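Local coordinates for assembly chaperone of ribosomal protein L4 (Acl4) (Chaetomium thermophilum, PDB 5TQB) that probably serves as a dedicated assembly chaperone of ribosomal protein L4, built on an all-helical fold with a TPR repeat, at residues B[45-48]-B[49-53]; B[143-146]-B[147-151]. All coordinates share one frame; numbering follows the deposited sequence.

Contact 1: B[45-48]-B[49-53]; sequences LTLL and GQIHV
L48 and H52 meet one helical turn apart, and the carbonyl of L48 does most of the work. L48 O takes two donors from H52: the ring nitrogen ND1 at 2.8 Å, with the oxygen close to the imidazole plane, and the backbone N at 3.2 Å, which approaches from above the carbonyl plane. The paired grip fixes the rotation of the ring, with ND1 as the donor. CG of H52 lies anti to its carbonyl carbon (chi1 -75°), which turns the ring back along the helix toward that oxygen. Helix 41-54 is predicted to belong to a TPR repeat, where two antiparallel helices pack together; here helix 58-71 supplies Y64, whose ring meets that of H52 and also touches L48. The closely packed side is that of L47 and I51, which cross with CG of L47 3.8 Å from CD1 of I51, buried against A11, L15 and A24 of helices 4-16 and 20-32. H52 is the one touching residue that is partly exposed, and it marks the solvent side. Q50 crosses L47 at about a right angle, OE1 lying 3.6 Å from CD1 of L47, while its NE2 is hydrogen-bonded to E86.

Contact 2: B[143-146]-B[147-151]; sequences RRLA and ETLCA. With EDO (1,2-ethanediol), chain I.
Bends at chi2 and chi3 (89°) fold the R144 chain back along the helix, while E147, extended beyond CG, runs beside it in the same direction, and the two charged ends meet. The guanidinium presents its NE and NH2 side to the carboxylate: NE reaches OE1 of E147 at 2.9 Å in a nearly straight bond, and NH2 reaches OE2 of E147, also at 2.9 Å. Both oxygens lie close to the guanidinium plane, but the carboxylate is turned 36° against it: NE comes in from above the carboxylate plane, and NH2 meets OE2 on its syn side, 22° out of that plane. Two bonds between two flat groups restrict the rotation of each. OE2 of E147 also accepts from W184 NE1; together with the arginine this probably favours the charged carboxylate. A bound 1,2-ethanediol, probably from the crystallisation liquor, donates from its O2 to OE1 of E147 at 3.0 Å. Further along, the hydroxyl of T148 turns back onto R144 O, OG1 to O 2.8 Å, beside a weak bond from the backbone N of T148. L149 packs on L173 of helix 166-180, while L145 lies between I180 of that helix and A110 and I117 of helix 100-125. Such an i to i+3 Arg-Glu pair is a familiar intrahelical salt bridge, here on helix 131-156 of an all-helical protein with a predicted TPR repeat nearer its N-terminus.

Overall arrangement
Contact 1 and contact 2 both join successive turns of one helix, in series along the chain, on helices 41-54 and 131-156. Their centres lie 21 Å apart and their nearest atoms about 11 Å apart, so they do not touch. Contact 1 is built around a carbonyl gripped by a histidine, and its centre lies 18 Å from the centre of the chain; contact 2 relies on a salt bridge, and its centre lies 10 Å from that point. Both come within reach of another protein chain in the assembly, through Q50 and V53 in the first and R144, E147, T148 and A151 in the second. Small crystallisation molecules also lie beside Q50, R144 and E147.

Contact 1: B[45-48]-B[49-53]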
ATOM      1  N   LEU B  45      24.651   3.528   9.808  1.00 61.50           N
ATOM      2  CA  LEU B  45      24.687   3.942   8.413  1.00 59.41           C
ATOM      3  C   LEU B  45      23.467   3.408   7.668  1.00 59.19           C
ATOM      4  O   LEU B  45      22.908   4.086   6.807  1.00 58.51           O
ATOM      5  CB  LEU B  45      25.985   3.466   7.762  1.00 57.68           C
ATOM      6  CG  LEU B  45      27.238   4.147   8.313  1.00 59.83           C
ATOM      7  CD1 LEU B  45      28.494   3.345   7.983  1.00 61.35           C
ATOM      8  CD2 LEU B  45      27.338   5.565   7.772  1.00 59.07           C
ATOM      9  N   THR B  46      23.044   2.197   8.013  1.00 59.13           N
ATOM     10  CA  THR B  46      21.838   1.623   7.430  1.00 55.25           C
ATOM     11  C   THR B  46      20.646   2.528   7.717  1.00 60.63           C
ATOM     12  O   THR B  46      19.868   2.847   6.814  1.00 62.23           O
ATOM     13  CB  THR B  46      21.566   0.219   7.995  1.00 52.31           C
ATOM     14  OG1 THR B  46      22.592  -0.673   7.556  1.00 58.61           O
ATOM     15  CG2 THR B  46      20.223  -0.319   7.536  1.00 48.93           C
ATOM     16  N   LEU B  47      20.519   2.946   8.976  1.00 58.97           N
ATOM     17  CA  LEU B  47      19.403   3.780   9.401  1.00 57.32           C
ATOM     18  C   LEU B  47      19.417   5.118   8.678  1.00 56.55           C
ATOM     19  O   LEU B  47      18.387   5.588   8.200  1.00 55.62           O
ATOM     20  CB  LEU B  47      19.453   4.004  10.911  1.00 58.31           C
ATOM     21  CG  LEU B  47      18.384   4.925  11.494  1.00 57.56           C
ATOM     22  CD1 LEU B  47      17.001   4.381  11.214  1.00 55.13           C
ATOM     23  CD2 LEU B  47      18.597   5.094  12.992  1.00 62.18           C
ATOM     24  N   LEU B  48      20.590   5.732   8.602  1.00 58.04           N
ATOM     25  CA  LEU B  48      20.743   6.973   7.861  1.00 60.73           C
ATOM     26  C   LEU B  48      20.378   6.768   6.388  1.00 61.65           C
ATOM     27  O   LEU B  48      19.907   7.689   5.720  1.00 63.07           O
ATOM     28  CB  LEU B  48      22.174   7.497   7.997  1.00 61.97           C
ATOM     29  CG  LEU B  48      22.459   8.289   9.275  1.00 61.44           C
ATOM     30  CD1 LEU B  48      23.957   8.411   9.509  1.00 62.56           C
ATOM     31  CD2 LEU B  48      21.826   9.662   9.195  1.00 62.34           C
ATOM     32  N   GLY B  49      20.583   5.549   5.894  1.00 61.45           N
ATOM     33  CA  GLY B  49      20.224   5.204   4.532  1.00 61.94           C
ATOM     34  C   GLY B  49      18.719   5.161   4.341  1.00 60.29           C
ATOM     35  O   GLY B  49      18.197   5.763   3.400  1.00 58.69           O
ATOM     36  N   GLN B  50      18.032   4.437   5.226  1.00 59.86           N
ATOM     37  CA  GLN B  50      16.571   4.354   5.213  1.00 61.26           C
ATOM     38  C   GLN B  50      15.950   5.743   5.276  1.00 62.19           C
ATOM     39  O   GLN B  50      14.992   6.038   4.565  1.00 68.02           O
ATOM     40  CB  GLN B  50      16.048   3.560   6.416  1.00 62.34           C
ATOM     41  CG  GLN B  50      16.525   2.125   6.520  1.00 68.31           C
ATOM     42  CD  GLN B  50      16.208   1.495   7.873  1.00 70.37           C
ATOM     43  OE1 GLN B  50      15.665   2.147   8.761  1.00 74.53           O
ATOM     44  NE2 GLN B  50      16.551   0.222   8.029  1.00 70.34           N
ATOM     45  N   ILE B  51      16.496   6.588   6.142  1.00 58.75           N
ATOM     46  CA  ILE B  51      15.924   7.905   6.384  1.00 60.78           C
ATOM     47  C   ILE B  51      15.986   8.763   5.134  1.00 61.86           C
ATOM     48  O   ILE B  51      15.013   9.422   4.775  1.00 59.52           O
ATOM     49  CB  ILE B  51      16.642   8.626   7.545  1.00 58.81           C
ATOM     50  CG1 ILE B  51      16.334   7.920   8.865  1.00 61.75           C
ATOM     51  CG2 ILE B  51      16.204  10.088   7.641  1.00 56.73           C
ATOM     52  CD1 ILE B  51      17.271   8.300  10.017  1.00 61.49           C
ATOM     53  N   HIS B  52      17.133   8.751   4.470  1.00 65.39           N
ATOM     54  CA  HIS B  52      17.315   9.576   3.291  1.00 66.83           C
ATOM     55  C   HIS B  52      16.583   9.007   2.076  1.00 68.37           C
ATOM     56  O   HIS B  52      16.295   9.733   1.127  1.00 68.25           O
ATOM     57  CB  HIS B  52      18.803   9.783   3.022  1.00 67.45           C
ATOM     58  CG  HIS B  52      19.441  10.751   3.969  1.00 74.22           C
ATOM     59  ND1 HIS B  52      19.794  10.409   5.257  1.00 73.92           N
ATOM     60  CD2 HIS B  52      19.756  12.059   3.826  1.00 76.35           C
ATOM     61  CE1 HIS B  52      20.318  11.461   5.860  1.00 75.10           C
ATOM     62  NE2 HIS B  52      20.307  12.476   5.014  1.00 76.23           N
ATOM     63  N   VAL B  53      16.266   7.716   2.114  1.00 67.80           N
ATOM     64  CA  VAL B  53      15.415   7.117   1.090  1.00 67.56           C
ATOM     65  C   VAL B  53      14.013   7.670   1.256  1.00 69.35           C
ATOM     66  O   VAL B  53      13.378   8.091   0.292  1.00 70.28           O
ATOM     67  CB  VAL B  53      15.382   5.572   1.201  1.00 64.31           C
ATOM     68  CG1 VAL B  53      14.045   4.994   0.723  1.00 65.90           C
ATOM     69  CG2 VAL B  53      16.530   4.960   0.422  1.00 60.02           C
TER

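Contact 2: B[143-146]-B[147-151]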
ATOM      1  N   ARG B 143      10.735 -14.829   2.636  1.00 63.75           N
ATOM      2  CA  ARG B 143       9.948 -13.934   1.797  1.00 64.21           C
ATOM      3  C   ARG B 143      10.812 -12.810   1.236  1.00 62.59           C
ATOM      4  O   ARG B 143      10.674 -12.451   0.068  1.00 62.74           O
ATOM      5  CB  ARG B 143       8.762 -13.372   2.573  1.00 65.80           C
ATOM      6  CG  ARG B 143       7.690 -14.407   2.823  1.00 70.02           C
ATOM      7  CD  ARG B 143       6.706 -13.954   3.875  1.00 72.50           C
ATOM      8  NE  ARG B 143       5.755 -15.012   4.196  1.00 77.02           N
ATOM      9  CZ  ARG B 143       4.870 -14.945   5.182  1.00 78.70           C
ATOM     10  NH1 ARG B 143       4.815 -13.867   5.951  1.00 76.36           N
ATOM     11  NH2 ARG B 143       4.043 -15.957   5.398  1.00 82.55           N
ATOM     12  N   ARG B 144      11.709 -12.271   2.059  1.00 58.38           N
ATOM     13  CA  ARG B 144      12.637 -11.242   1.595  1.00 58.38           C
ATOM     14  C   ARG B 144      13.552 -11.818   0.520  1.00 56.67           C
ATOM     15  O   ARG B 144      13.895 -11.136  -0.452  1.00 52.02           O
ATOM     16  CB  ARG B 144      13.488 -10.697   2.751  1.00 61.43           C
ATOM     17  CG  ARG B 144      12.717  -9.939   3.837  1.00 62.83           C
ATOM     18  CD  ARG B 144      12.009  -8.686   3.317  1.00 62.33           C
ATOM     19  NE  ARG B 144      10.658  -8.973   2.834  1.00 62.21           N
ATOM     20  CZ  ARG B 144       9.622  -9.274   3.615  1.00 64.24           C
ATOM     21  NH1 ARG B 144       9.766  -9.346   4.939  1.00 64.52           N
ATOM     22  NH2 ARG B 144       8.436  -9.518   3.072  1.00 62.40           N
ATOM     23  N   LEU B 145      13.959 -13.072   0.707  1.00 61.77           N
ATOM     24  CA  LEU B 145      14.801 -13.759  -0.264  1.00 63.28           C
ATOM     25  C   LEU B 145      14.038 -13.981  -1.561  1.00 64.58           C
ATOM     26  O   LEU B 145      14.568 -13.741  -2.642  1.00 67.18           O
ATOM     27  CB  LEU B 145      15.285 -15.104   0.281  1.00 65.24           C
ATOM     28  CG  LEU B 145      16.115 -15.945  -0.701  1.00 65.92           C
ATOM     29  CD1 LEU B 145      17.371 -15.204  -1.134  1.00 63.44           C
ATOM     30  CD2 LEU B 145      16.480 -17.290  -0.092  1.00 68.25           C
ATOM     31  N   ALA B 146      12.796 -14.442  -1.444  1.00 62.72           N
ATOM     32  CA  ALA B 146      11.956 -14.696  -2.610  1.00 62.99           C
ATOM     33  C   ALA B 146      11.773 -13.416  -3.416  1.00 63.87           C
ATOM     34  O   ALA B 146      11.855 -13.419  -4.650  1.00 64.04           O
ATOM     35  CB  ALA B 146      10.614 -15.241  -2.178  1.00 63.30           C
ATOM     36  N   GLU B 147      11.538 -12.319  -2.704  1.00 61.36           N
ATOM     37  CA  GLU B 147      11.392 -11.014  -3.330  1.00 57.51           C
ATOM     38  C   GLU B 147      12.692 -10.575  -4.004  1.00 54.94           C
ATOM     39  O   GLU B 147      12.668  -9.861  -5.001  1.00 52.34           O
ATOM     40  CB  GLU B 147      10.957  -9.976  -2.293  1.00 52.48           C
ATOM     41  CG  GLU B 147       9.527 -10.157  -1.785  1.00 55.77           C
ATOM     42  CD  GLU B 147       9.291  -9.508  -0.413  1.00 58.84           C
ATOM     43  OE1 GLU B 147      10.130  -8.690   0.023  1.00 55.21           O
ATOM     44  OE2 GLU B 147       8.267  -9.823   0.232  1.00 60.36           O
ATOM     45  N   THR B 148      13.825 -11.005  -3.455  1.00 56.02           N
ATOM     46  CA  THR B 148      15.127 -10.659  -4.017  1.00 53.78           C
ATOM     47  C   THR B 148      15.342 -11.395  -5.336  1.00 56.73           C
ATOM     48  O   THR B 148      15.864 -10.831  -6.303  1.00 56.41           O
ATOM     49  CB  THR B 148      16.270 -11.004  -3.042  1.00 52.24           C
ATOM     50  OG1 THR B 148      16.132 -10.223  -1.845  1.00 57.73           O
ATOM     51  CG2 THR B 148      17.624 -10.717  -3.663  1.00 50.63           C
ATOM     52  N   LEU B 149      14.938 -12.658  -5.374  1.00 56.04           N
ATOM     53  CA  LEU B 149      15.091 -13.447  -6.582  1.00 59.75           C
ATOM     54  C   LEU B 149      14.190 -12.850  -7.653  1.00 61.72           C
ATOM     55  O   LEU B 149      14.592 -12.711  -8.809  1.00 63.99           O
ATOM     56  CB  LEU B 149      14.756 -14.917  -6.312  1.00 60.92           C
ATOM     57  CG  LEU B 149      15.593 -15.566  -5.197  1.00 62.13           C
ATOM     58  CD1 LEU B 149      15.178 -17.008  -4.971  1.00 64.37           C
ATOM     59  CD2 LEU B 149      17.077 -15.482  -5.491  1.00 60.88           C
ATOM     60  N   CYS B 150      12.986 -12.456  -7.250  1.00 60.78           N
ATOM     61  CA  CYS B 150      12.042 -11.824  -8.162  1.00 56.15           C
ATOM     62  C   CYS B 150      12.602 -10.509  -8.675  1.00 56.69           C
ATOM     63  O   CYS B 150      12.419 -10.160  -9.841  1.00 58.67           O
ATOM     64  CB  CYS B 150      10.703 -11.585  -7.467  1.00 53.66           C
ATOM     65  SG  CYS B 150       9.731 -13.097  -7.175  1.00 65.48           S
ATOM     66  N   ALA B 151      13.293  -9.776  -7.809  1.00 56.17           N
ATOM     67  CA  ALA B 151      13.899  -8.523  -8.234  1.00 56.31           C
ATOM     68  C   ALA B 151      14.916  -8.777  -9.347  1.00 55.89           C
ATOM     69  O   ALA B 151      15.018  -7.994 -10.288  1.00 61.52           O
ATOM     70  CB  ALA B 151      14.549  -7.816  -7.071  1.00 54.34           C
TER
HETATM   71  C1  EDO I 405       8.512  -6.014   1.062  1.00 96.37           C
HETATM   72  O1  EDO I 405       7.414  -6.522   0.334  1.00 95.15           O
HETATM   73  C2  EDO I 405       9.409  -5.238   0.124  1.00 98.32           C
HETATM   74  O2  EDO I 405       9.513  -5.944  -1.092  1.00100.82           O